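Local structure of putative YfrE protein (Vibrio parahaemolyticus RIMD 2210633, 3BEE) at residues Q34-E39 / A44-I49; V67-S72 / V80-S85. The protein is of unknown function but, as a TPR protein related to CcmH, probably takes part in cytochrome c maturation, this chain being its C-terminal TPR part. All blocks are in the same frame, centred on the assembly; numbering follows the deposited sequence.

Contact 1 of 2, residues Q34-E39 / A44-I49; sequences QALQLE and AALSLI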
loop_
_atom_site.group_PDB
_atom_site.type_symbol
_atom_site.label_atom_id
_atom_site.label_comp_id
_atom_site.label_asym_id
_atom_site.label_seq_id
_atom_site.Cartn_x
_atom_site.Cartn_y
_atom_site.Cartn_z
ATOM N N GLN A 34 2.305 5.150 10.540
ATOM C CA GLN A 34 1.476 4.980 11.720
ATOM C C GLN A 34 0.419 3.919 11.553
ATOM O O GLN A 34 0.162 3.178 12.486
ATOM C CB GLN A 34 0.862 6.314 12.138
ATOM C CG GLN A 34 1.943 7.250 12.643
ATOM C CD GLN A 34 2.583 6.682 13.878
ATOM O OE1 GLN A 34 3.762 6.279 13.879
ATOM N NE2 GLN A 34 1.799 6.613 14.945
ATOM N N ALA A 35 -0.198 3.854 10.372
ATOM C CA ALA A 35 -1.065 2.736 10.030
ATOM C C ALA A 35 -0.340 1.400 10.210
ATOM O O ALA A 35 -0.890 0.473 10.793
ATOM C CB ALA A 35 -1.574 2.870 8.586
ATOM N N LEU A 36 0.884 1.307 9.700
ATOM C CA LEU A 36 1.699 0.082 9.781
ATOM C C LEU A 36 2.313 -0.202 11.165
ATOM O O LEU A 36 2.692 -1.328 11.452
ATOM C CB LEU A 36 2.798 0.127 8.715
ATOM C CG LEU A 36 2.329 0.158 7.249
ATOM C CD1 LEU A 36 3.525 0.397 6.329
ATOM C CD2 LEU A 36 1.637 -1.142 6.875
ATOM N N GLN A 37 2.405 0.821 12.018
ATOM C CA GLN A 37 2.754 0.655 13.424
ATOM C C GLN A 37 1.608 -0.060 14.163
ATOM O O GLN A 37 1.840 -0.980 14.961
ATOM C CB GLN A 37 3.046 2.036 14.065
ATOM C CG GLN A 37 3.413 2.041 15.551
ATOM C CD GLN A 37 4.699 1.301 15.856
ATOM O OE1 GLN A 37 5.656 1.351 15.087
ATOM N NE2 GLN A 37 4.733 0.617 16.996
ATOM N N LEU A 38 0.376 0.363 13.881
ATOM C CA LEU A 38 -0.822 -0.296 14.423
ATOM C C LEU A 38 -1.105 -1.670 13.802
ATOM O O LEU A 38 -1.382 -2.628 14.530
ATOM C CB LEU A 38 -2.048 0.606 14.273
ATOM C CG LEU A 38 -2.077 1.881 15.126
ATOM C CD1 LEU A 38 -3.295 2.658 14.700
ATOM C CD2 LEU A 38 -2.121 1.564 16.645
ATOM N N GLU A 39 -1.042 -1.763 12.472
ATOM C CA GLU A 39 -1.320 -3.013 11.757
ATOM C C GLU A 39 -0.256 -3.228 10.688
ATOM O O GLU A 39 -0.379 -2.678 9.599
ATOM C CB GLU A 39 -2.687 -2.964 11.067
ATOM C CG GLU A 39 -3.908 -2.963 11.972
ATOM C CD GLU A 39 -5.202 -2.880 11.178
ATOM O OE1 GLU A 39 -5.226 -3.361 10.021
ATOM O OE2 GLU A 39 -6.203 -2.354 11.707
ATOM N N ALA A 44 -4.918 -1.310 3.222
ATOM C CA ALA A 44 -4.968 0.046 2.665
ATOM C C ALA A 44 -3.571 0.704 2.567
ATOM O O ALA A 44 -3.248 1.324 1.561
ATOM C CB ALA A 44 -5.925 0.909 3.446
ATOM N N ALA A 45 -2.758 0.547 3.613
ATOM C CA ALA A 45 -1.448 1.180 3.707
ATOM C C ALA A 45 -0.427 0.548 2.749
ATOM O O ALA A 45 0.216 1.250 1.972
ATOM C CB ALA A 45 -0.944 1.131 5.145
ATOM N N LEU A 46 -0.283 -0.777 2.805
ATOM C CA LEU A 46 0.665 -1.470 1.958
ATOM C C LEU A 46 0.265 -1.345 0.502
ATOM O O LEU A 46 1.110 -1.281 -0.397
ATOM C CB LEU A 46 0.760 -2.950 2.356
ATOM C CG LEU A 46 1.482 -3.235 3.676
ATOM C CD1 LEU A 46 1.541 -4.753 3.946
ATOM C CD2 LEU A 46 2.880 -2.650 3.664
ATOM N N SER A 47 -1.036 -1.301 0.273
ATOM C CA SER A 47 -1.538 -1.150 -1.059
ATOM C C SER A 47 -1.192 0.231 -1.655
ATOM O O SER A 47 -0.762 0.320 -2.811
ATOM C CB SER A 47 -3.041 -1.471 -1.086
ATOM O OG SER A 47 -3.592 -0.956 -2.245
ATOM N N LEU A 48 -1.321 1.296 -0.872
ATOM C CA LEU A 48 -0.871 2.618 -1.343
ATOM C C LEU A 48 0.627 2.631 -1.674
ATOM O O LEU A 48 1.049 3.176 -2.696
ATOM C CB LEU A 48 -1.196 3.742 -0.327
ATOM C CG LEU A 48 -0.916 5.185 -0.788
ATOM C CD1 LEU A 48 -1.747 5.533 -2.013
ATOM C CD2 LEU A 48 -1.167 6.266 0.302
ATOM N N ILE A 49 1.426 2.061 -0.783
ATOM C CA ILE A 49 2.873 2.009 -0.960
ATOM C C ILE A 49 3.254 1.263 -2.254
ATOM O O ILE A 49 4.081 1.763 -3.059
ATOM C CB ILE A 49 3.548 1.377 0.294
ATOM C CG1 ILE A 49 3.449 2.337 1.511
ATOM C CG2 ILE A 49 5.030 0.972 0.003
ATOM C CD1 ILE A 49 3.671 1.655 2.894
#
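L36 reaches from helix 26-38 into the angle between A45, L46 and I49 of helix 43-55, an all-apolar junction of two successive helices in a TPR-type alpha-helical array. The short helical segments run at 137° to each other with axes 9.7 Å apart at closest approach, so they are roughly antiparallel, joined by the short link 39-42. The backbones come nearest where two small residues face each other: A35 CB meets A45 CB at 3.9 Å, and neither presents more than a methyl. Beside this pair L36 carries most of the contact. Its CG lies anti to the carbonyl carbon (chi1 -63°), which sends the forked end across to the other helix. One branch, CD2, rests on A45 CB at 3.8 Å and also meets L46, whose side chain crosses that of L36 at a slant. The link between the helices is held by N42, whose OD1 accepts a hydrogen bond from A45 N and whose ND2 is hydrogen-bonded to E39 OE1. Away from helix 26-38, I49 also touches T65 of helix 59-70. The other branch of L36 meets I49 tip to tip, CD1 to CD1, at 3.7 Å.

Contact 2 of 2, residues V67-S72 / V80-S85; sequences VLLLDS and VTIIES
I82 faces both L69 and L70, and its two branches meet different leucines, CD1 touching L69 and CG2 touching L70. Three apolar pairs make up the direct contact. The tightest is L69 CD2 against I82 CD1, at 3.5 Å, where the two side chains lie roughly perpendicular; with CG anti to the backbone N (chi1 178°), L69 brings CD2 up to that methyl. L70 and I82 instead run alongside one another but point opposite ways, with L70 CD2 lying 3.6 Å from I82 CG2, the branch methyl. At the outer margin L70 CD1 touches I83 CG1 at 3.9 Å, again nearly perpendicular. The segments belong to helices 59-70 and 79-92, consistent with a TPR-like stack of successive helices. Side chains, not backbones, make the contact: the nearest CA atoms, of L70 and I82, are 7.7 Å apart. Around these pairs the packing is also apolar: L77 of the connecting loop touches both L69 and I82, while W66 lies against I82 and I86 against L70. Among the polar groups, R79 NH1 hydrogen-bonds to L70 O, so helix 79-92 is tied back to segment 67-72. Further hydrogen bonds join D78 OD2 to T81 OG1 and S72 OG to the backbone N of D74.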
loop_
_atom_site.group_PDB
_atom_site.type_symbol
_atom_site.label_atom_id
_atom_site.label_comp_id
_atom_site.label_asym_id
_atom_site.label_seq_id
_atom_site.Cartn_x
_atom_site.Cartn_y
_atom_site.Cartn_z
ATOM N N VAL A 67 4.030 -8.829 -2.170
ATOM C CA VAL A 67 4.368 -10.159 -1.680
ATOM C C VAL A 67 4.349 -10.149 -0.140
ATOM O O VAL A 67 3.895 -11.104 0.485
ATOM C CB VAL A 67 5.716 -10.658 -2.250
ATOM C CG1 VAL A 67 6.157 -11.989 -1.571
ATOM C CG2 VAL A 67 5.635 -10.851 -3.767
ATOM N N LEU A 68 4.814 -9.048 0.448
ATOM C CA LEU A 68 4.740 -8.812 1.883
ATOM C C LEU A 68 3.278 -8.752 2.358
ATOM O O LEU A 68 2.913 -9.390 3.335
ATOM C CB LEU A 68 5.521 -7.535 2.271
ATOM C CG LEU A 68 5.595 -7.191 3.764
ATOM C CD1 LEU A 68 6.447 -8.198 4.568
ATOM C CD2 LEU A 68 6.137 -5.782 3.989
ATOM N N LEU A 69 2.443 -8.023 1.637
ATOM C CA LEU A 69 1.010 -7.968 1.944
ATOM C C LEU A 69 0.364 -9.365 1.929
ATOM O O LEU A 69 -0.479 -9.663 2.776
ATOM C CB LEU A 69 0.286 -7.015 0.973
ATOM C CG LEU A 69 -1.239 -6.840 1.092
ATOM C CD1 LEU A 69 -1.686 -6.557 2.555
ATOM C CD2 LEU A 69 -1.703 -5.737 0.163
ATOM N N LEU A 70 0.767 -10.210 0.977
ATOM C CA LEU A 70 0.224 -11.565 0.848
ATOM C C LEU A 70 0.462 -12.417 2.092
ATOM O O LEU A 70 -0.246 -13.399 2.304
ATOM C CB LEU A 70 0.782 -12.269 -0.396
ATOM C CG LEU A 70 0.312 -11.720 -1.758
ATOM C CD1 LEU A 70 1.064 -12.408 -2.949
ATOM C CD2 LEU A 70 -1.197 -11.928 -1.880
ATOM N N ASP A 71 1.456 -12.055 2.903
ATOM C CA ASP A 71 1.729 -12.811 4.142
ATOM C C ASP A 71 0.729 -12.490 5.257
ATOM O O ASP A 71 0.755 -13.132 6.315
ATOM C CB ASP A 71 3.178 -12.651 4.629
ATOM C CG ASP A 71 3.702 -13.915 5.248
ATOM O OD1 ASP A 71 3.263 -15.002 4.800
ATOM O OD2 ASP A 71 4.523 -13.858 6.193
ATOM N N SER A 72 -0.145 -11.507 5.007
ATOM C CA SER A 72 -1.293 -11.219 5.868
ATOM C C SER A 72 -2.105 -12.475 6.180
ATOM O O SER A 72 -2.324 -13.315 5.310
ATOM C CB SER A 72 -2.231 -10.219 5.206
ATOM O OG SER A 72 -3.280 -9.852 6.097
ATOM N N VAL A 80 -6.311 -12.484 -5.061
ATOM C CA VAL A 80 -6.423 -12.549 -6.507
ATOM C C VAL A 80 -5.997 -11.229 -7.181
ATOM O O VAL A 80 -5.167 -11.238 -8.077
ATOM C CB VAL A 80 -7.813 -13.049 -6.975
ATOM C CG1 VAL A 80 -7.938 -12.987 -8.509
ATOM C CG2 VAL A 80 -8.046 -14.494 -6.521
ATOM N N THR A 81 -6.520 -10.099 -6.711
ATOM C CA THR A 81 -6.193 -8.799 -7.328
ATOM C C THR A 81 -4.734 -8.486 -7.103
ATOM O O THR A 81 -4.053 -8.018 -8.013
ATOM C CB THR A 81 -7.100 -7.655 -6.815
ATOM O OG1 THR A 81 -8.457 -7.990 -7.109
ATOM C CG2 THR A 81 -6.772 -6.333 -7.513
ATOM N N ILE A 82 -4.245 -8.776 -5.902
ATOM C CA ILE A 82 -2.848 -8.522 -5.553
ATOM C C ILE A 82 -1.906 -9.294 -6.484
ATOM O O ILE A 82 -0.941 -8.745 -7.001
ATOM C CB ILE A 82 -2.595 -8.870 -4.092
ATOM C CG1 ILE A 82 -3.311 -7.848 -3.189
ATOM C CG2 ILE A 82 -1.091 -8.904 -3.780
ATOM C CD1 ILE A 82 -3.351 -8.266 -1.687
ATOM N N ILE A 83 -2.200 -10.566 -6.702
ATOM C CA ILE A 83 -1.344 -11.396 -7.555
ATOM C C ILE A 83 -1.445 -11.005 -9.054
ATOM O O ILE A 83 -0.470 -11.162 -9.793
ATOM C CB ILE A 83 -1.626 -12.889 -7.331
ATOM C CG1 ILE A 83 -1.257 -13.292 -5.891
ATOM C CG2 ILE A 83 -0.859 -13.777 -8.336
ATOM C CD1 ILE A 83 -1.881 -14.597 -5.492
ATOM N N GLU A 84 -2.614 -10.523 -9.495
ATOM C CA GLU A 84 -2.733 -9.924 -10.830
ATOM C C GLU A 84 -1.836 -8.667 -10.963
ATOM O O GLU A 84 -1.198 -8.454 -12.009
ATOM C CB GLU A 84 -4.209 -9.609 -11.173
ATOM C CG GLU A 84 -5.080 -10.912 -11.458
ATOM C CD GLU A 84 -6.602 -10.667 -11.556
ATOM O OE1 GLU A 84 -7.092 -9.604 -11.086
ATOM O OE2 GLU A 84 -7.313 -11.552 -12.111
ATOM N N SER A 85 -1.783 -7.857 -9.905
ATOM C CA SER A 85 -0.886 -6.703 -9.850
ATOM C C SER A 85 0.587 -7.118 -9.952
ATOM O O SER A 85 1.362 -6.486 -10.700
ATOM C CB SER A 85 -1.113 -5.886 -8.581
ATOM O OG SER A 85 -2.439 -5.372 -8.559
#

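In the fold
From the N terminus the chain runs through helix 6-18 and helix 26-38 before contact 1 closes the short turn between helices 26-38 and 43-55, with four residues between its segments. Helix 59-70 then follows, and contact 2 closes the longer connection to helix 79-92, with seven residues between its segments. The two contacts are in series, neither nested nor crossing, and their centres lie about 14 Å apart. They touch where helix 43-55, the second partner of contact 1, meets helix 59-70, the first partner of contact 2: L46 CD1 packs on L69 CA at 3.8 Å. This touch completes the run of four consecutive helices, 26-38 to 79-92.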